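Local coordinates for putative peptidyl-arginine deiminase family protein (Campylobacter jejuni subsp. jejuni serotype O:2, PDB 6B10) that probably acts as an agmatine deiminase, hydrolysing agmatine to N-carbamoylputrescine on the route to putrescine in polyamine biosynthesis, at residues A93-E98 with N327-L332; I13-E18 with S320-C325. One frame throughout, in Å; residues are numbered along the deposited sequence.

Contact 1: A93-E98 with N327-L332; sequences AIDIVE and NRFKGL
With chi1 at -73°, Asp95 sets its carboxylate on the far side of its CB from the carbonyl carbon and extends it to Phe329; a similar rotation (chi1 -65°) brings the Phe329 ring beside that carboxylate. Phe329 N donates to Asp95 OD2 over 2.9 Å, an almost straight bond of 172° that arrives nearly along the C-O axis. The same oxygen lies in plane at the ring edge, 3.6 Å from Phe329 CD2, where the slightly positive ring hydrogens suit a carboxylate. OD2 also forms a salt bridge with Arg333, which also donates to Phe329 O; this cationic partner should help stabilise the negative charge of the buried Asp95.

The two strands run roughly parallel in separate sheets, their axes 7.1 Å apart at closest approach, and the space between them is bridged by the Asp95 carboxylate and by waters. One water lies 2.8 Å from Asp95 N, accepting its hydrogen, and donates to Asn327 O. A second donates to that same carbonyl and to Ala93 O. A third donates to Asp95 OD1 at 2.7 Å and accepts from Arg328 NH1, linking opposite charges at one remove. Arginine suits that place because its extended chain also reaches a salt bridge with Glu135 and a cation-pi contact with Phe133.

Strand 94-98 lies between strands 10-11 and 101-108 in one sheet, while 326-329 forms the outer strand beside 19-25 in another; Ala93 and Arg328 both pack on Phe129 of helix 120-133.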
ATOM      1  N   ALA A  93       2.574 -10.377  -3.338  1.00 35.29           N
ATOM      2  CA  ALA A  93       1.382 -11.221  -3.365  1.00 34.91           C
ATOM      3  C   ALA A  93       0.259 -10.613  -2.524  1.00 33.48           C
ATOM      4  O   ALA A  93       0.517 -10.064  -1.450  1.00 33.88           O
ATOM      5  CB  ALA A  93       1.715 -12.611  -2.854  1.00 35.71           C
ATOM      6  N   ILE A  94      -0.976 -10.731  -3.006  1.00 31.05           N
ATOM      7  CA  ILE A  94      -2.141 -10.133  -2.340  1.00 29.98           C
ATOM      8  C   ILE A  94      -3.055 -11.222  -1.777  1.00 28.39           C
ATOM      9  O   ILE A  94      -3.509 -12.087  -2.514  1.00 28.19           O
ATOM     10  CB  ILE A  94      -2.926  -9.225  -3.314  1.00 29.88           C
ATOM     11  CG1 ILE A  94      -2.103  -7.985  -3.660  1.00 30.16           C
ATOM     12  CG2 ILE A  94      -4.255  -8.786  -2.715  1.00 29.88           C
ATOM     13  CD1 ILE A  94      -2.575  -7.274  -4.910  1.00 31.09           C
ATOM     14  N   ASP A  95      -3.321 -11.168  -0.473  1.00 26.93           N
ATOM     15  CA  ASP A  95      -4.187 -12.151   0.183  1.00 26.30           C
ATOM     16  C   ASP A  95      -5.665 -11.911  -0.070  1.00 26.08           C
ATOM     17  O   ASP A  95      -6.119 -10.768  -0.085  1.00 25.37           O
ATOM     18  CB  ASP A  95      -3.973 -12.152   1.706  1.00 26.70           C
ATOM     19  CG  ASP A  95      -2.656 -12.782   2.120  1.00 27.42           C
ATOM     20  OD1 ASP A  95      -2.118 -13.629   1.373  1.00 26.94           O
ATOM     21  OD2 ASP A  95      -2.164 -12.437   3.217  1.00 28.20           O
ATOM     22  N   ILE A  96      -6.402 -13.009  -0.255  1.00 26.32           N
ATOM     23  CA  ILE A  96      -7.860 -13.027  -0.150  1.00 26.70           C
ATOM     24  C   ILE A  96      -8.245 -14.164   0.778  1.00 27.38           C
ATOM     25  O   ILE A  96      -7.426 -15.037   1.062  1.00 29.13           O
ATOM     26  CB  ILE A  96      -8.557 -13.232  -1.511  1.00 26.89           C
ATOM     27  CG1 ILE A  96      -7.987 -14.453  -2.252  1.00 27.47           C
ATOM     28  CG2 ILE A  96      -8.423 -11.983  -2.368  1.00 26.24           C
ATOM     29  CD1 ILE A  96      -8.891 -14.976  -3.349  1.00 27.79           C
ATOM     30  N   VAL A  97      -9.476 -14.145   1.268  1.00 27.43           N
ATOM     31  CA  VAL A  97     -10.036 -15.303   1.951  1.00 28.14           C
ATOM     32  C   VAL A  97     -10.806 -16.087   0.893  1.00 29.63           C
ATOM     33  O   VAL A  97     -11.719 -15.556   0.262  1.00 29.95           O
ATOM     34  CB  VAL A  97     -10.977 -14.918   3.111  1.00 28.37           C
ATOM     35  CG1 VAL A  97     -11.333 -16.148   3.936  1.00 28.90           C
ATOM     36  CG2 VAL A  97     -10.333 -13.869   4.014  1.00 28.22           C
ATOM     37  N   GLU A  98     -10.417 -17.338   0.679  1.00 31.13           N
ATOM     38  CA  GLU A  98     -11.079 -18.194  -0.294  1.00 31.64           C
ATOM     39  C   GLU A  98     -11.562 -19.464   0.394  1.00 31.03           C
ATOM     40  O   GLU A  98     -10.757 -20.233   0.927  1.00 29.80           O
ATOM     41  CB  GLU A  98     -10.128 -18.535  -1.434  1.00 32.55           C
ATOM     42  CG  GLU A  98     -10.836 -19.113  -2.641  1.00 34.60           C
ATOM     43  CD  GLU A  98      -9.884 -19.797  -3.586  1.00 36.65           C
ATOM     44  OE1 GLU A  98      -9.402 -20.894  -3.236  1.00 40.95           O
ATOM     45  OE2 GLU A  98      -9.617 -19.239  -4.670  1.00 37.74           O
ATOM     46  N   ASN A 327       1.408  -6.364   3.128  1.00 24.56           N
ATOM     47  CA  ASN A 327       0.876  -7.013   4.311  1.00 25.08           C
ATOM     48  C   ASN A 327       0.600  -8.475   4.007  1.00 25.06           C
ATOM     49  O   ASN A 327       0.138  -8.809   2.921  1.00 25.78           O
ATOM     50  CB  ASN A 327      -0.414  -6.306   4.761  1.00 24.49           C
ATOM     51  CG  ASN A 327      -0.259  -4.800   4.806  1.00 23.91           C
ATOM     52  OD1 ASN A 327      -0.432  -4.115   3.795  1.00 23.39           O
ATOM     53  ND2 ASN A 327       0.097  -4.278   5.973  1.00 23.53           N
ATOM     54  N   ARG A 328       0.898  -9.340   4.968  1.00 26.10           N
ATOM     55  CA  ARG A 328       0.546 -10.753   4.882  1.00 26.87           C
ATOM     56  C   ARG A 328      -0.302 -11.042   6.107  1.00 26.35           C
ATOM     57  O   ARG A 328       0.149 -10.870   7.239  1.00 25.92           O
ATOM     58  CB  ARG A 328       1.799 -11.634   4.845  1.00 28.19           C
ATOM     59  CG  ARG A 328       1.507 -13.130   4.910  1.00 30.24           C
ATOM     60  CD  ARG A 328       2.740 -13.965   4.593  1.00 31.67           C
ATOM     61  NE  ARG A 328       2.573 -15.348   5.051  1.00 33.17           N
ATOM     62  CZ  ARG A 328       2.002 -16.329   4.350  1.00 34.27           C
ATOM     63  NH1 ARG A 328       1.527 -16.117   3.125  1.00 35.62           N
ATOM     64  NH2 ARG A 328       1.904 -17.541   4.883  1.00 35.60           N
ATOM     65  N   PHE A 329      -1.543 -11.451   5.876  1.00 26.00           N
ATOM     66  CA  PHE A 329      -2.520 -11.513   6.954  1.00 26.62           C
ATOM     67  C   PHE A 329      -2.439 -12.812   7.739  1.00 26.85           C
ATOM     68  O   PHE A 329      -1.896 -13.806   7.259  1.00 25.81           O
ATOM     69  CB  PHE A 329      -3.927 -11.229   6.416  1.00 26.17           C
ATOM     70  CG  PHE A 329      -4.067  -9.829   5.905  1.00 25.61           C
ATOM     71  CD1 PHE A 329      -4.449  -8.803   6.755  1.00 25.08           C
ATOM     72  CD2 PHE A 329      -3.721  -9.519   4.594  1.00 25.03           C
ATOM     73  CE1 PHE A 329      -4.525  -7.497   6.303  1.00 24.88           C
ATOM     74  CE2 PHE A 329      -3.801  -8.215   4.133  1.00 25.06           C
ATOM     75  CZ  PHE A 329      -4.207  -7.205   4.991  1.00 24.99           C
ATOM     76  N   LYS A 330      -2.953 -12.761   8.961  1.00 28.46           N
ATOM     77  CA  LYS A 330      -2.936 -13.886   9.889  1.00 30.79           C
ATOM     78  C   LYS A 330      -4.201 -14.724   9.722  1.00 30.88           C
ATOM     79  O   LYS A 330      -5.298 -14.184   9.579  1.00 30.15           O
ATOM     80  CB  LYS A 330      -2.855 -13.366  11.327  1.00 33.12           C
ATOM     81  CG  LYS A 330      -2.649 -14.437  12.399  1.00 35.00           C
ATOM     82  CD  LYS A 330      -2.973 -13.880  13.775  1.00 37.33           C
ATOM     83  CE  LYS A 330      -2.897 -14.939  14.867  1.00 39.59           C
ATOM     84  NZ  LYS A 330      -1.502 -15.206  15.308  1.00 41.24           N
ATOM     85  N   GLY A 331      -4.042 -16.043   9.750  1.00 32.51           N
ATOM     86  CA  GLY A 331      -5.179 -16.961   9.708  1.00 33.56           C
ATOM     87  C   GLY A 331      -4.828 -18.307   9.119  1.00 34.48           C
ATOM     88  O   GLY A 331      -3.680 -18.552   8.742  1.00 35.45           O
ATOM     89  N   LEU A 332      -5.833 -19.174   9.028  1.00 36.17           N
ATOM     90  CA  LEU A 332      -5.663 -20.510   8.465  1.00 35.63           C
ATOM     91  C   LEU A 332      -5.239 -20.417   7.014  1.00 35.95           C
ATOM     92  O   LEU A 332      -5.849 -19.694   6.224  1.00 37.70           O
ATOM     93  CB  LEU A 332      -6.964 -21.312   8.563  1.00 36.01           C
TER
HETATM   94  O   HOH W   1       1.239 -10.963   1.066  1.00 40.87           O
HETATM   95  O   HOH W   2       0.526 -13.741   1.851  1.00 26.89           O
HETATM   96  O   HOH W   3      -2.014  -9.148   0.980  1.00 29.29           O

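Contact 2: I13-E18 with S320-C325; sequences IPEWSE and SLHCSC
Glu15 OE1 takes a short hydrogen bond from His322 NE2, 2.6 Å long, and this bond carries the contact. The carboxylate offers the syn lone pair of OE1, on the side of its other oxygen, and OE1 lies at the imidazole edge, only 4° out of the ring plane. The N-H...O angle is 160°, and the carboxylate is turned just 27° from the ring.

An extended glutamate chain bridges the wide gap between the backbones: Glu15 CG stands anti to the backbone N, and the closest CA pair, Glu15 CA to His322 CA, is still 10.7 Å apart. OE2 is engaged separately, by a salt bridge from Arg213 and a hydrogen bond from Phe275 N, so both oxygens are held and the carboxylate's rotation is fixed. On the other side of the ring, His322 ND1 bonds to Asp209 OD2. Histidine suits the place because its two ring nitrogens can meet two carboxylates at once.

Each loop is also braced internally. Pro14 to Ser17 form a type I beta turn closed by Ser17 N to Pro14 O at 3.1 Å, and Pro14 CB sits 3.5 Å above the centre of the Trp16 indole. In 320-325, Leu321 O receives Ser324 OG at 2.8 Å and Ser324 N at 3.2 Å, both from one face of its carbonyl plane; the hydroxyl adds a second bond to a carbonyl the backbone already uses, consistent with a helix-like bend at 321-323 held by both.

The result is a His-carboxylate hydrogen bond extended by a second carboxylate, tying an N-terminal turn to a C-terminal loop near the centre of a guanidino-group-modifying fold.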
ATOM      1  N   ILE A  13      -9.895  -8.439   1.867  1.00 23.90           N
ATOM      2  CA  ILE A  13      -9.381  -8.166   3.208  1.00 23.04           C
ATOM      3  C   ILE A  13      -8.952  -6.712   3.319  1.00 22.57           C
ATOM      4  O   ILE A  13      -8.107  -6.260   2.545  1.00 21.96           O
ATOM      5  CB  ILE A  13      -8.174  -9.064   3.545  1.00 23.54           C
ATOM      6  CG1 ILE A  13      -8.539 -10.547   3.395  1.00 23.95           C
ATOM      7  CG2 ILE A  13      -7.692  -8.809   4.966  1.00 23.42           C
ATOM      8  CD1 ILE A  13      -7.350 -11.484   3.474  1.00 23.98           C
ATOM      9  N   PRO A  14      -9.528  -5.969   4.283  1.00 21.45           N
ATOM     10  CA  PRO A  14      -9.050  -4.620   4.535  1.00 21.55           C
ATOM     11  C   PRO A  14      -7.723  -4.647   5.281  1.00 21.74           C
ATOM     12  O   PRO A  14      -7.428  -5.609   6.000  1.00 21.84           O
ATOM     13  CB  PRO A  14     -10.145  -4.021   5.413  1.00 21.73           C
ATOM     14  CG  PRO A  14     -10.691  -5.181   6.162  1.00 21.73           C
ATOM     15  CD  PRO A  14     -10.561  -6.377   5.249  1.00 21.60           C
ATOM     16  N   GLU A  15      -6.944  -3.578   5.138  1.00 21.78           N
ATOM     17  CA  GLU A  15      -5.585  -3.545   5.672  1.00 21.48           C
ATOM     18  C   GLU A  15      -5.524  -3.617   7.199  1.00 21.33           C
ATOM     19  O   GLU A  15      -4.517  -4.052   7.767  1.00 21.33           O
ATOM     20  CB  GLU A  15      -4.865  -2.297   5.181  1.00 21.73           C
ATOM     21  CG  GLU A  15      -3.356  -2.408   5.211  1.00 22.06           C
ATOM     22  CD  GLU A  15      -2.722  -1.382   4.304  1.00 22.62           C
ATOM     23  OE1 GLU A  15      -2.699  -1.626   3.078  1.00 22.71           O
ATOM     24  OE2 GLU A  15      -2.295  -0.322   4.814  1.00 22.29           O
ATOM     25  N   TRP A  16      -6.597  -3.204   7.863  1.00 21.34           N
ATOM     26  CA  TRP A  16      -6.632  -3.231   9.325  1.00 22.19           C
ATOM     27  C   TRP A  16      -6.932  -4.605   9.951  1.00 22.79           C
ATOM     28  O   TRP A  16      -6.917  -4.736  11.171  1.00 22.74           O
ATOM     29  CB  TRP A  16      -7.597  -2.171   9.865  1.00 22.37           C
ATOM     30  CG  TRP A  16      -9.017  -2.341   9.434  1.00 22.56           C
ATOM     31  CD1 TRP A  16      -9.946  -3.171   9.985  1.00 22.64           C
ATOM     32  CD2 TRP A  16      -9.673  -1.645   8.371  1.00 22.64           C
ATOM     33  NE1 TRP A  16     -11.142  -3.039   9.325  1.00 23.40           N
ATOM     34  CE2 TRP A  16     -11.001  -2.105   8.331  1.00 23.03           C
ATOM     35  CE3 TRP A  16      -9.261  -0.680   7.442  1.00 22.71           C
ATOM     36  CZ2 TRP A  16     -11.927  -1.635   7.396  1.00 23.11           C
ATOM     37  CZ3 TRP A  16     -10.177  -0.209   6.524  1.00 22.56           C
ATOM     38  CH2 TRP A  16     -11.494  -0.686   6.504  1.00 22.63           C
ATOM     39  N   SER A  17      -7.200  -5.622   9.134  1.00 24.36           N
ATOM     40  CA  SER A  17      -7.322  -6.993   9.643  1.00 25.99           C
ATOM     41  C   SER A  17      -5.967  -7.471  10.171  1.00 27.57           C
ATOM     42  O   SER A  17      -4.908  -6.974   9.750  1.00 26.92           O
ATOM     43  CB  SER A  17      -7.806  -7.954   8.561  1.00 26.19           C
ATOM     44  OG  SER A  17      -9.075  -7.574   8.083  1.00 27.16           O
ATOM     45  N   GLU A  18      -6.017  -8.431  11.093  1.00 27.29           N
ATOM     46  CA  GLU A  18      -4.827  -8.908  11.788  1.00 28.11           C
ATOM     47  C   GLU A  18      -3.825  -9.507  10.807  1.00 26.73           C
ATOM     48  O   GLU A  18      -4.200 -10.200   9.862  1.00 25.83           O
ATOM     49  CB  GLU A  18      -5.207  -9.939  12.861  1.00 29.86           C
ATOM     50  CG  GLU A  18      -4.073 -10.261  13.828  1.00 32.72           C
ATOM     51  CD  GLU A  18      -4.525 -11.084  15.030  1.00 35.95           C
ATOM     52  OE1 GLU A  18      -5.525 -11.822  14.917  1.00 37.60           O
ATOM     53  OE2 GLU A  18      -3.871 -11.004  16.091  1.00 39.17           O
ATOM     54  N   SER A 320       6.087   6.278  -1.084  1.00 32.34           N
ATOM     55  CA  SER A 320       6.140   6.565   0.339  1.00 30.94           C
ATOM     56  C   SER A 320       5.921   5.253   1.096  1.00 28.92           C
ATOM     57  O   SER A 320       6.113   4.188   0.519  1.00 29.38           O
ATOM     58  CB  SER A 320       5.119   7.653   0.690  1.00 30.58           C
ATOM     59  OG  SER A 320       5.255   8.071   2.035  1.00 30.61           O
ATOM     60  N   LEU A 321       5.525   5.324   2.365  1.00 26.93           N
ATOM     61  CA  LEU A 321       5.528   4.153   3.251  1.00 26.16           C
ATOM     62  C   LEU A 321       4.735   2.971   2.705  1.00 25.50           C
ATOM     63  O   LEU A 321       5.252   1.858   2.675  1.00 25.11           O
ATOM     64  CB  LEU A 321       5.025   4.507   4.657  1.00 25.92           C
ATOM     65  CG  LEU A 321       5.769   5.602   5.440  1.00 25.99           C
ATOM     66  CD1 LEU A 321       5.106   5.821   6.788  1.00 25.61           C
ATOM     67  CD2 LEU A 321       7.250   5.276   5.628  1.00 25.88           C
ATOM     68  N   HIS A 322       3.495   3.214   2.270  1.00 24.80           N
ATOM     69  CA  HIS A 322       2.606   2.138   1.796  1.00 24.26           C
ATOM     70  C   HIS A 322       3.178   1.437   0.564  1.00 25.34           C
ATOM     71  O   HIS A 322       3.087   0.222   0.448  1.00 24.52           O
ATOM     72  CB  HIS A 322       1.206   2.683   1.479  1.00 23.16           C
ATOM     73  CG  HIS A 322       0.153   1.627   1.319  1.00 21.87           C
ATOM     74  ND1 HIS A 322      -0.475   1.381   0.117  1.00 21.51           N
ATOM     75  CD2 HIS A 322      -0.395   0.764   2.209  1.00 21.35           C
ATOM     76  CE1 HIS A 322      -1.357   0.409   0.269  1.00 20.96           C
ATOM     77  NE2 HIS A 322      -1.328   0.016   1.530  1.00 20.71           N
ATOM     78  N   CYS A 323       3.761   2.212  -0.348  1.00 27.46           N
ATOM     79  CA  CYS A 323       4.376   1.673  -1.570  1.00 30.01           C
ATOM     80  C   CYS A 323       5.547   0.731  -1.288  1.00 29.40           C
ATOM     81  O   CYS A 323       5.823  -0.173  -2.068  1.00 30.42           O
ATOM     82  CB  CYS A 323       4.880   2.814  -2.471  1.00 32.26           C
ATOM     83  SG  CYS A 323       3.609   3.954  -3.063  1.00 38.37           S
ATOM     84  N   SER A 324       6.240   0.954  -0.178  1.00 30.10           N
ATOM     85  CA  SER A 324       7.432   0.178   0.165  1.00 30.26           C
ATOM     86  C   SER A 324       7.167  -1.107   0.956  1.00 30.20           C
ATOM     87  O   SER A 324       8.114  -1.753   1.403  1.00 31.60           O
ATOM     88  CB  SER A 324       8.370   1.041   0.998  1.00 29.77           C
ATOM     89  OG  SER A 324       7.944   1.037   2.342  1.00 30.29           O
ATOM     90  N   CYS A 325       5.908  -1.482   1.158  1.00 28.45           N
ATOM     91  CA  CYS A 325       5.626  -2.655   1.968  1.00 26.45           C
ATOM     92  C   CYS A 325       4.408  -3.418   1.491  1.00 26.57           C
ATOM     93  O   CYS A 325       3.623  -2.928   0.676  1.00 26.76           O
ATOM     94  CB  CYS A 325       5.482  -2.262   3.438  1.00 26.33           C
ATOM     95  SG  CYS A 325       4.090  -1.166   3.830  1.00 24.64           S
TER

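How the contacts relate
The segments alternate along the chain. In space, the N-terminal turn 13-18 and the C-terminal segment 327-332, which belong to different contacts, lie side by side. Contact centres are 12 Å apart. Lys330 N probably donates to Glu18 O at 3.0 Å, and Phe329 CE1 lies 3.5 Å from Pro14 O, so the ring of contact 1 packs against the 13-18 turn. Arg89 joins them too, bonding Asn327 OD1 and His322 O. The centre of contact 2 lies about 5 Å, that of contact 1 about 14 Å, from the centre of the chain. The potassium ion, bound by Phe91, Asp106 and Phe107, is about 12 Å from the Asp95 side chain.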